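Local coordinates for pyruvate formate-lyase 2 (Archaeoglobus fulgidus, PDB 2F3O), which is of unsettled function but belongs to the glycyl radical enzymes and probably acts as a lyase related to pyruvate formate-lyase, at residues A542-V553 and A599-Y610; L586-N594 and V659-R667. All blocks are in the same frame, centred on the assembly; numbering follows the deposited sequence.

In the fold
Contact 1 is core and contact 2 lies nearer the surface, their centres about 12 Å apart. In contact 1, helices 545-560 and 597-615 press together through alkyl groups and rings, and the touching residues are all buried. Contact 2 is mostly irregular chain, the end of helix 580-588 and the loop after it meeting the loop 659-667, and its chemistry shifts accordingly to backbone carbonyls gripped by a tyrosine hydroxyl and an asparagine amide. It also joins a stretch of the pyruvate formate lyase-like sequence region to one of the glycine radical region. Y592 links the two: its backbone N bonds to D550 OD1 and its ring packs on A546 and D600, so the helices of contact 1 also carry one loop of contact 2.

Contact 1 of 2, residues A542-V553 and A599-Y610; sequences AVGIADVGDSLV and ADKYTKMVLEWY
T603 lodges as a knob among I545, A546, G549 and D550, where helices 545-553 and 599-610 come closest, their axes 7.6 Å apart at 131°. G549 makes this possible: its CA lies 3.4 Å from T603 OG1, and a beta carbon would have to occupy the place of that hydroxyl. T603 OG1 lies anti to its own carbonyl carbon (chi1 -62°), which leaves CG2 on the other branch, anti to the backbone N and facing the carbonyl O of I545. V606 sits one turn on, its CG1 3.5 Å from V548 CG2. Aromatic rings close both ends. L552 CB stands over a face of the Y602 ring, 4.1 Å from its centroid, and V553 CG2 meets Y602 CD1 beside it. At the far end the Y610 side chain, CG anti to the backbone N (chi1 177°), reaches past the start of the helix to strand residue A542, whose CB sits almost on the ring normal, 3.6 Å from the centroid. Between these ends I545 CG2 touches L607 CD1. The opposite flank of helix 599-610 is looser: K601 is exposed, and K604 and E608, partly exposed, turn to K679 O and S681 OG. Both helices lie on the connection from strand 535-543 to its parallel neighbour 624-628, an extended beta-alpha-beta crossover of the kind that builds the alpha/beta barrel of glycyl radical enzymes.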
loop_
_atom_site.group_PDB
_atom_site.type_symbol
_atom_site.label_atom_id
_atom_site.label_comp_id
_atom_site.label_asym_id
_atom_site.label_seq_id
_atom_site.Cartn_x
_atom_site.Cartn_y
_atom_site.Cartn_z
ATOM N N ALA A 542 28.225 -20.052 -1.135
ATOM C CA ALA A 542 28.551 -21.398 -0.671
ATOM C C ALA A 542 30.029 -21.696 -0.870
ATOM O O ALA A 542 30.560 -21.587 -1.968
ATOM C CB ALA A 542 27.726 -22.410 -1.396
ATOM N N VAL A 543 30.710 -22.049 0.203
ATOM C CA VAL A 543 32.037 -22.592 0.038
ATOM C C VAL A 543 32.138 -24.037 0.550
ATOM O O VAL A 543 31.605 -24.390 1.623
ATOM C CB VAL A 543 33.167 -21.625 0.523
ATOM C CG1 VAL A 543 32.600 -20.352 1.126
ATOM C CG2 VAL A 543 34.138 -22.309 1.457
ATOM N N GLY A 544 32.761 -24.879 -0.279
ATOM C CA GLY A 544 32.996 -26.287 0.044
ATOM C C GLY A 544 31.968 -27.210 -0.581
ATOM O O GLY A 544 31.607 -28.240 -0.006
ATOM N N ILE A 545 31.486 -26.848 -1.761
ATOM C CA ILE A 545 30.386 -27.598 -2.337
ATOM C C ILE A 545 30.869 -28.906 -2.893
ATOM O O ILE A 545 30.126 -29.884 -2.902
ATOM C CB ILE A 545 29.567 -26.804 -3.379
ATOM C CG1 ILE A 545 30.420 -26.339 -4.554
ATOM C CG2 ILE A 545 28.958 -25.623 -2.728
ATOM C CD1 ILE A 545 29.599 -26.090 -5.799
ATOM N N ALA A 546 32.129 -28.939 -3.317
ATOM C CA ALA A 546 32.698 -30.191 -3.779
ATOM C C ALA A 546 33.157 -31.068 -2.616
ATOM O O ALA A 546 33.101 -32.273 -2.719
ATOM C CB ALA A 546 33.804 -29.971 -4.767
ATOM N N ASP A 547 33.574 -30.470 -1.506
ATOM C CA ASP A 547 33.956 -31.262 -0.337
ATOM C C ASP A 547 32.822 -32.074 0.245
ATOM O O ASP A 547 33.040 -33.193 0.677
ATOM C CB ASP A 547 34.579 -30.398 0.743
ATOM C CG ASP A 547 35.991 -30.043 0.419
ATOM O OD1 ASP A 547 36.835 -30.963 0.329
ATOM O OD2 ASP A 547 36.246 -28.852 0.202
ATOM N N VAL A 548 31.613 -31.519 0.249
ATOM C CA VAL A 548 30.442 -32.272 0.717
ATOM C C VAL A 548 29.933 -33.191 -0.376
ATOM O O VAL A 548 29.482 -34.277 -0.075
ATOM C CB VAL A 548 29.309 -31.366 1.248
ATOM C CG1 VAL A 548 29.810 -30.541 2.376
ATOM C CG2 VAL A 548 28.860 -30.439 0.194
ATOM N N GLY A 549 30.034 -32.764 -1.633
ATOM C CA GLY A 549 29.652 -33.596 -2.750
ATOM C C GLY A 549 30.461 -34.882 -2.750
ATOM O O GLY A 549 29.900 -35.975 -2.780
ATOM N N ASP A 550 31.784 -34.738 -2.709
ATOM C CA ASP A 550 32.723 -35.864 -2.741
ATOM C C ASP A 550 32.620 -36.783 -1.535
ATOM O O ASP A 550 32.729 -38.001 -1.685
ATOM C CB ASP A 550 34.165 -35.373 -2.883
ATOM C CG ASP A 550 34.450 -34.821 -4.255
ATOM O OD1 ASP A 550 33.565 -34.942 -5.135
ATOM O OD2 ASP A 550 35.554 -34.267 -4.449
ATOM N N SER A 551 32.395 -36.203 -0.357
ATOM C CA SER A 551 32.193 -36.975 0.859
ATOM C C SER A 551 30.958 -37.848 0.768
ATOM O O SER A 551 30.855 -38.834 1.476
ATOM C CB SER A 551 32.057 -36.067 2.076
ATOM O OG SER A 551 33.311 -35.687 2.629
ATOM N N LEU A 552 30.018 -37.492 -0.100
ATOM C CA LEU A 552 28.807 -38.279 -0.231
ATOM C C LEU A 552 29.028 -39.487 -1.111
ATOM O O LEU A 552 28.523 -40.557 -0.795
ATOM C CB LEU A 552 27.654 -37.432 -0.753
ATOM C CG LEU A 552 27.259 -36.386 0.271
ATOM C CD1 LEU A 552 26.239 -35.441 -0.310
ATOM C CD2 LEU A 552 26.766 -37.045 1.511
ATOM N N VAL A 553 29.783 -39.308 -2.199
ATOM C CA VAL A 553 30.169 -40.416 -3.092
ATOM C C VAL A 553 31.020 -41.422 -2.346
ATOM O O VAL A 553 30.834 -42.632 -2.460
ATOM C CB VAL A 553 31.069 -39.953 -4.238
ATOM C CG1 VAL A 553 30.942 -40.904 -5.408
ATOM C CG2 VAL A 553 30.726 -38.563 -4.646
ATOM N N ALA A 599 30.031 -39.126 -9.330
ATOM C CA ALA A 599 30.634 -38.200 -8.389
ATOM C C ALA A 599 29.992 -36.823 -8.493
ATOM O O ALA A 599 29.462 -36.300 -7.518
ATOM C CB ALA A 599 32.119 -38.095 -8.622
ATOM N N ASP A 600 30.014 -36.234 -9.678
ATOM C CA ASP A 600 29.598 -34.851 -9.763
ATOM C C ASP A 600 28.073 -34.567 -9.699
ATOM O O ASP A 600 27.666 -33.410 -9.615
ATOM C CB ASP A 600 30.353 -34.093 -10.871
ATOM C CG ASP A 600 30.203 -34.700 -12.230
ATOM O OD1 ASP A 600 31.157 -34.595 -13.018
ATOM O OD2 ASP A 600 29.133 -35.253 -12.534
ATOM N N LYS A 601 27.241 -35.611 -9.677
ATOM C CA LYS A 601 25.804 -35.437 -9.435
ATOM C C LYS A 601 25.522 -35.006 -7.995
ATOM O O LYS A 601 24.529 -34.331 -7.738
ATOM C CB LYS A 601 25.010 -36.713 -9.758
ATOM C CG LYS A 601 25.213 -37.866 -8.739
ATOM C CD LYS A 601 24.492 -39.149 -9.117
ATOM C CE LYS A 601 24.555 -40.147 -7.986
ATOM N NZ LYS A 601 23.508 -41.184 -8.180
ATOM N N TYR A 602 26.395 -35.388 -7.066
ATOM C CA TYR A 602 26.197 -35.086 -5.654
ATOM C C TYR A 602 26.482 -33.630 -5.384
ATOM O O TYR A 602 25.723 -32.971 -4.664
ATOM C CB TYR A 602 27.085 -35.963 -4.755
ATOM C CG TYR A 602 26.502 -37.329 -4.510
ATOM C CD1 TYR A 602 27.043 -38.460 -5.120
ATOM C CD2 TYR A 602 25.388 -37.486 -3.702
ATOM C CE1 TYR A 602 26.502 -39.706 -4.913
ATOM C CE2 TYR A 602 24.837 -38.722 -3.494
ATOM C CZ TYR A 602 25.395 -39.830 -4.104
ATOM O OH TYR A 602 24.828 -41.066 -3.890
ATOM N N THR A 603 27.576 -33.140 -5.968
ATOM C CA THR A 603 27.946 -31.734 -5.860
ATOM C C THR A 603 26.840 -30.825 -6.411
ATOM O O THR A 603 26.393 -29.916 -5.704
ATOM C CB THR A 603 29.318 -31.463 -6.505
ATOM O OG1 THR A 603 30.305 -32.226 -5.803
ATOM C CG2 THR A 603 29.680 -29.980 -6.421
ATOM N N LYS A 604 26.364 -31.127 -7.624
ATOM C CA LYS A 604 25.223 -30.438 -8.238
ATOM C C LYS A 604 23.995 -30.360 -7.334
ATOM O O LYS A 604 23.406 -29.289 -7.140
ATOM C CB LYS A 604 24.860 -31.115 -9.552
ATOM C CG LYS A 604 23.475 -30.790 -10.056
ATOM C CD LYS A 604 23.223 -31.403 -11.401
ATOM C CE LYS A 604 21.856 -31.071 -11.912
ATOM N NZ LYS A 604 21.929 -30.961 -13.371
ATOM N N MET A 605 23.652 -31.497 -6.749
ATOM C CA MET A 605 22.511 -31.589 -5.867
ATOM C C MET A 605 22.725 -30.752 -4.599
ATOM O O MET A 605 21.802 -30.040 -4.161
ATOM C CB MET A 605 22.239 -33.049 -5.531
ATOM C CG MET A 605 20.985 -33.280 -4.742
ATOM S SD MET A 605 21.189 -34.790 -3.790
ATOM C CE MET A 605 22.592 -34.377 -2.740
ATOM N N VAL A 606 23.937 -30.808 -4.041
ATOM C CA VAL A 606 24.287 -29.962 -2.900
ATOM C C VAL A 606 24.117 -28.466 -3.212
ATOM O O VAL A 606 23.552 -27.711 -2.405
ATOM C CB VAL A 606 25.706 -30.235 -2.388
ATOM C CG1 VAL A 606 26.171 -29.109 -1.516
ATOM C CG2 VAL A 606 25.734 -31.525 -1.613
ATOM N N LEU A 607 24.555 -28.049 -4.400
ATOM C CA LEU A 607 24.377 -26.659 -4.802
ATOM C C LEU A 607 22.907 -26.297 -4.960
ATOM O O LEU A 607 22.498 -25.275 -4.452
ATOM C CB LEU A 607 25.171 -26.300 -6.058
ATOM C CG LEU A 607 25.430 -24.795 -6.198
ATOM C CD1 LEU A 607 26.265 -24.289 -5.044
ATOM C CD2 LEU A 607 26.088 -24.448 -7.523
ATOM N N GLU A 608 22.111 -27.152 -5.600
ATOM C CA GLU A 608 20.667 -26.887 -5.755
ATOM C C GLU A 608 19.923 -26.749 -4.427
ATOM O O GLU A 608 19.066 -25.868 -4.277
ATOM C CB GLU A 608 19.994 -27.966 -6.585
ATOM C CG GLU A 608 20.217 -27.846 -8.058
ATOM C CD GLU A 608 19.706 -29.068 -8.785
ATOM O OE1 GLU A 608 19.656 -30.152 -8.147
ATOM O OE2 GLU A 608 19.349 -28.954 -9.982
ATOM N N TRP A 609 20.262 -27.609 -3.474
ATOM C CA TRP A 609 19.708 -27.510 -2.139
ATOM C C TRP A 609 20.048 -26.171 -1.526
ATOM O O TRP A 609 19.155 -25.490 -1.025
ATOM C CB TRP A 609 20.310 -28.562 -1.234
ATOM C CG TRP A 609 19.864 -29.943 -1.482
ATOM C CD1 TRP A 609 19.067 -30.396 -2.498
ATOM C CD2 TRP A 609 20.234 -31.086 -0.721
ATOM N NE1 TRP A 609 18.908 -31.750 -2.402
ATOM C CE2 TRP A 609 19.612 -32.200 -1.313
ATOM C CE3 TRP A 609 21.035 -31.277 0.409
ATOM C CZ2 TRP A 609 19.747 -33.493 -0.798
ATOM C CZ3 TRP A 609 21.176 -32.554 0.918
ATOM C CH2 TRP A 609 20.539 -33.651 0.309
ATOM N N TYR A 610 21.339 -25.815 -1.559
ATOM C CA TYR A 610 21.828 -24.507 -1.092
ATOM C C TYR A 610 21.086 -23.330 -1.751
ATOM O O TYR A 610 20.588 -22.431 -1.061
ATOM C CB TYR A 610 23.338 -24.357 -1.349
ATOM C CG TYR A 610 23.851 -22.997 -0.951
ATOM C CD1 TYR A 610 24.073 -22.702 0.387
ATOM C CD2 TYR A 610 24.083 -22.000 -1.902
ATOM C CE1 TYR A 610 24.517 -21.461 0.782
ATOM C CE2 TYR A 610 24.514 -20.741 -1.518
ATOM C CZ TYR A 610 24.738 -20.480 -0.170
ATOM O OH TYR A 610 25.179 -19.244 0.249
#

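Contact 2 of 2, residues L586-N594 and V659-R667; sequences LLQSPKYGN and VSPSTGMDR
Two type II beta turns, K591 to N594 and S662 to M665, are tied together by the side-chain amide of N594. Its ND2 gives a hydrogen bond of 2.8 Å to M665 O, nearly in line with that carbonyl, and another of 3.0 Å to K591 O at the start of its own turn; both acceptors lie close to the amide plane. OD1 faces the chain just beyond, taking a weak bond from R667 N and one from E668 N. A leucine in place of N594 would probably leave the M665 and K591 carbonyls without this donor and the R667 and E668 N-H groups without their shared acceptor, weakening the tie between the turns. Beside the amide, K591 and M665 run alongside each other, CB to CB 3.8 Å, and the K591 chain then bends back so that NZ reaches L586 O and S647 O. The R667 guanidinium presents its edge to K591 CG. At the other end Y592, its CG anti to the backbone N (chi1 167°), stretches along the loop until OH donates to V659 O at 2.8 Å, that oxygen lying in the plane of the ring. The P661 side chain runs at about a right angle to that of Y592, and its CB rests 3.8 Å from G593 CA. The Y592 ring also packs against helices 545-560, 597-615 and 670-677, and P661 and D666 touch V673 of the last.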
loop_
_atom_site.group_PDB
_atom_site.type_symbol
_atom_site.label_atom_id
_atom_site.label_comp_id
_atom_site.label_asym_id
_atom_site.label_seq_id
_atom_site.Cartn_x
_atom_site.Cartn_y
_atom_site.Cartn_z
ATOM N N LEU A 586 38.292 -44.191 0.818
ATOM C CA LEU A 586 37.637 -42.890 0.688
ATOM C C LEU A 586 38.358 -41.997 -0.311
ATOM O O LEU A 586 37.723 -41.380 -1.163
ATOM C CB LEU A 586 37.584 -42.181 2.033
ATOM C CG LEU A 586 36.742 -42.859 3.106
ATOM C CD1 LEU A 586 36.744 -42.031 4.371
ATOM C CD2 LEU A 586 35.326 -43.099 2.619
ATOM N N LEU A 587 39.686 -41.950 -0.207
ATOM C CA LEU A 587 40.521 -41.154 -1.105
ATOM C C LEU A 587 40.455 -41.636 -2.554
ATOM O O LEU A 587 40.462 -40.837 -3.487
ATOM C CB LEU A 587 41.970 -41.144 -0.610
ATOM C CG LEU A 587 42.371 -40.013 0.340
ATOM C CD1 LEU A 587 43.793 -40.211 0.829
ATOM C CD2 LEU A 587 42.226 -38.653 -0.361
ATOM N N GLN A 588 40.352 -42.951 -2.721
ATOM C CA GLN A 588 40.239 -43.602 -4.031
ATOM C C GLN A 588 38.904 -43.364 -4.710
ATOM O O GLN A 588 38.785 -43.595 -5.910
ATOM C CB GLN A 588 40.443 -45.125 -3.901
ATOM C CG GLN A 588 41.874 -45.595 -4.126
ATOM C CD GLN A 588 42.412 -45.107 -5.456
ATOM O OE1 GLN A 588 41.846 -45.413 -6.516
ATOM N NE2 GLN A 588 43.495 -44.327 -5.413
ATOM N N SER A 589 37.906 -42.923 -3.943
ATOM C CA SER A 589 36.536 -42.784 -4.442
ATOM C C SER A 589 36.441 -41.687 -5.486
ATOM O O SER A 589 37.288 -40.790 -5.508
ATOM C CB SER A 589 35.579 -42.512 -3.285
ATOM O OG SER A 589 35.624 -43.566 -2.348
ATOM N N PRO A 590 35.442 -41.787 -6.385
ATOM C CA PRO A 590 35.250 -40.795 -7.441
ATOM C C PRO A 590 35.143 -39.355 -6.926
ATOM O O PRO A 590 34.589 -39.112 -5.853
ATOM C CB PRO A 590 33.945 -41.249 -8.107
ATOM C CG PRO A 590 33.883 -42.707 -7.865
ATOM C CD PRO A 590 34.449 -42.877 -6.484
ATOM N N LYS A 591 35.712 -38.428 -7.692
ATOM C CA LYS A 591 35.822 -37.028 -7.297
ATOM C C LYS A 591 35.129 -36.087 -8.291
ATOM O O LYS A 591 35.063 -36.371 -9.497
ATOM C CB LYS A 591 37.299 -36.635 -7.147
ATOM C CG LYS A 591 38.058 -37.334 -6.005
ATOM C CD LYS A 591 37.264 -37.321 -4.701
ATOM C CE LYS A 591 37.937 -38.095 -3.561
ATOM N NZ LYS A 591 36.907 -38.727 -2.654
ATOM N N TYR A 592 34.591 -34.982 -7.773
ATOM C CA TYR A 592 34.056 -33.926 -8.621
ATOM C C TYR A 592 35.245 -33.307 -9.342
ATOM O O TYR A 592 36.279 -33.044 -8.732
ATOM C CB TYR A 592 33.281 -32.874 -7.795
ATOM C CG TYR A 592 32.945 -31.559 -8.522
ATOM C CD1 TYR A 592 31.919 -31.493 -9.454
ATOM C CD2 TYR A 592 33.647 -30.385 -8.257
ATOM C CE1 TYR A 592 31.611 -30.313 -10.113
ATOM C CE2 TYR A 592 33.343 -29.199 -8.905
ATOM C CZ TYR A 592 32.324 -29.168 -9.830
ATOM O OH TYR A 592 32.020 -27.989 -10.473
ATOM N N GLY A 593 35.093 -33.123 -10.650
ATOM C CA GLY A 593 36.113 -32.492 -11.467
ATOM C C GLY A 593 36.558 -33.339 -12.645
ATOM O O GLY A 593 37.383 -32.903 -13.457
ATOM N N ASN A 594 36.012 -34.548 -12.752
ATOM C CA ASN A 594 36.507 -35.511 -13.733
ATOM C C ASN A 594 35.507 -35.976 -14.800
ATOM O O ASN A 594 35.763 -36.970 -15.491
ATOM C CB ASN A 594 37.089 -36.720 -13.003
ATOM C CG ASN A 594 38.147 -36.329 -12.012
ATOM O OD1 ASN A 594 39.279 -36.031 -12.384
ATOM N ND2 ASN A 594 37.784 -36.308 -10.735
ATOM N N VAL A 659 33.327 -23.063 -7.784
ATOM C CA VAL A 659 32.799 -24.251 -8.425
ATOM C C VAL A 659 33.941 -25.060 -9.025
ATOM O O VAL A 659 33.728 -25.908 -9.897
ATOM C CB VAL A 659 31.724 -23.910 -9.475
ATOM C CG1 VAL A 659 30.518 -23.339 -8.781
ATOM C CG2 VAL A 659 32.244 -22.924 -10.494
ATOM N N SER A 660 35.155 -24.795 -8.547
ATOM C CA SER A 660 36.326 -25.518 -9.009
ATOM C C SER A 660 36.584 -26.702 -8.070
ATOM O O SER A 660 36.394 -26.583 -6.857
ATOM C CB SER A 660 37.541 -24.583 -9.093
ATOM O OG SER A 660 37.250 -23.378 -9.786
ATOM N N PRO A 661 36.987 -27.860 -8.635
ATOM C CA PRO A 661 37.241 -29.110 -7.915
ATOM C C PRO A 661 38.302 -29.003 -6.846
ATOM O O PRO A 661 39.080 -28.047 -6.843
ATOM C CB PRO A 661 37.739 -30.054 -9.013
ATOM C CG PRO A 661 38.090 -29.204 -10.161
ATOM C CD PRO A 661 37.177 -28.042 -10.086
ATOM N N SER A 662 38.340 -29.986 -5.950
ATOM C CA SER A 662 39.365 -30.010 -4.912
ATOM C C SER A 662 40.795 -30.076 -5.487
ATOM O O SER A 662 41.011 -30.462 -6.652
ATOM C CB SER A 662 39.108 -31.150 -3.932
ATOM O OG SER A 662 38.052 -30.829 -3.050
ATOM N N THR A 663 41.761 -29.660 -4.685
ATOM C CA THR A 663 43.134 -29.616 -5.142
ATOM C C THR A 663 43.664 -31.026 -5.430
ATOM O O THR A 663 43.644 -31.907 -4.566
ATOM C CB THR A 663 44.002 -28.880 -4.120
ATOM O OG1 THR A 663 43.524 -27.539 -3.994
ATOM C CG2 THR A 663 45.449 -28.853 -4.552
ATOM N N GLY A 664 44.078 -31.241 -6.676
ATOM C CA GLY A 664 44.674 -32.505 -7.089
ATOM C C GLY A 664 43.720 -33.675 -7.229
ATOM O O GLY A 664 44.135 -34.823 -7.134
ATOM N N MET A 665 42.440 -33.398 -7.451
ATOM C CA MET A 665 41.463 -34.463 -7.676
ATOM C C MET A 665 40.990 -34.430 -9.121
ATOM O O MET A 665 40.087 -35.178 -9.519
ATOM C CB MET A 665 40.272 -34.307 -6.743
ATOM C CG MET A 665 40.653 -34.235 -5.307
ATOM S SD MET A 665 41.437 -35.752 -4.776
ATOM C CE MET A 665 42.188 -35.235 -3.232
ATOM N N ASP A 666 41.612 -33.554 -9.904
ATOM C CA ASP A 666 41.233 -33.364 -11.299
ATOM C C ASP A 666 42.172 -34.157 -12.208
ATOM O O ASP A 666 42.989 -33.587 -12.934
ATOM C CB ASP A 666 41.201 -31.866 -11.654
ATOM C CG ASP A 666 42.366 -31.082 -11.051
ATOM O OD1 ASP A 666 42.378 -30.833 -9.820
ATOM O OD2 ASP A 666 43.269 -30.699 -11.828
ATOM N N ARG A 667 42.040 -35.483 -12.149
ATOM C CA ARG A 667 42.937 -36.412 -12.846
ATOM C C ARG A 667 42.693 -36.500 -14.360
ATOM O O ARG A 667 43.646 -36.440 -15.138
ATOM C CB ARG A 667 42.911 -37.787 -12.176
ATOM C CG ARG A 667 43.520 -37.790 -10.770
ATOM C CD ARG A 667 43.221 -39.102 -10.037
ATOM N NE ARG A 667 43.029 -38.933 -8.586
ATOM C CZ ARG A 667 41.847 -38.764 -7.978
ATOM N NH1 ARG A 667 40.714 -38.721 -8.682
ATOM N NH2 ARG A 667 41.799 -38.625 -6.656
#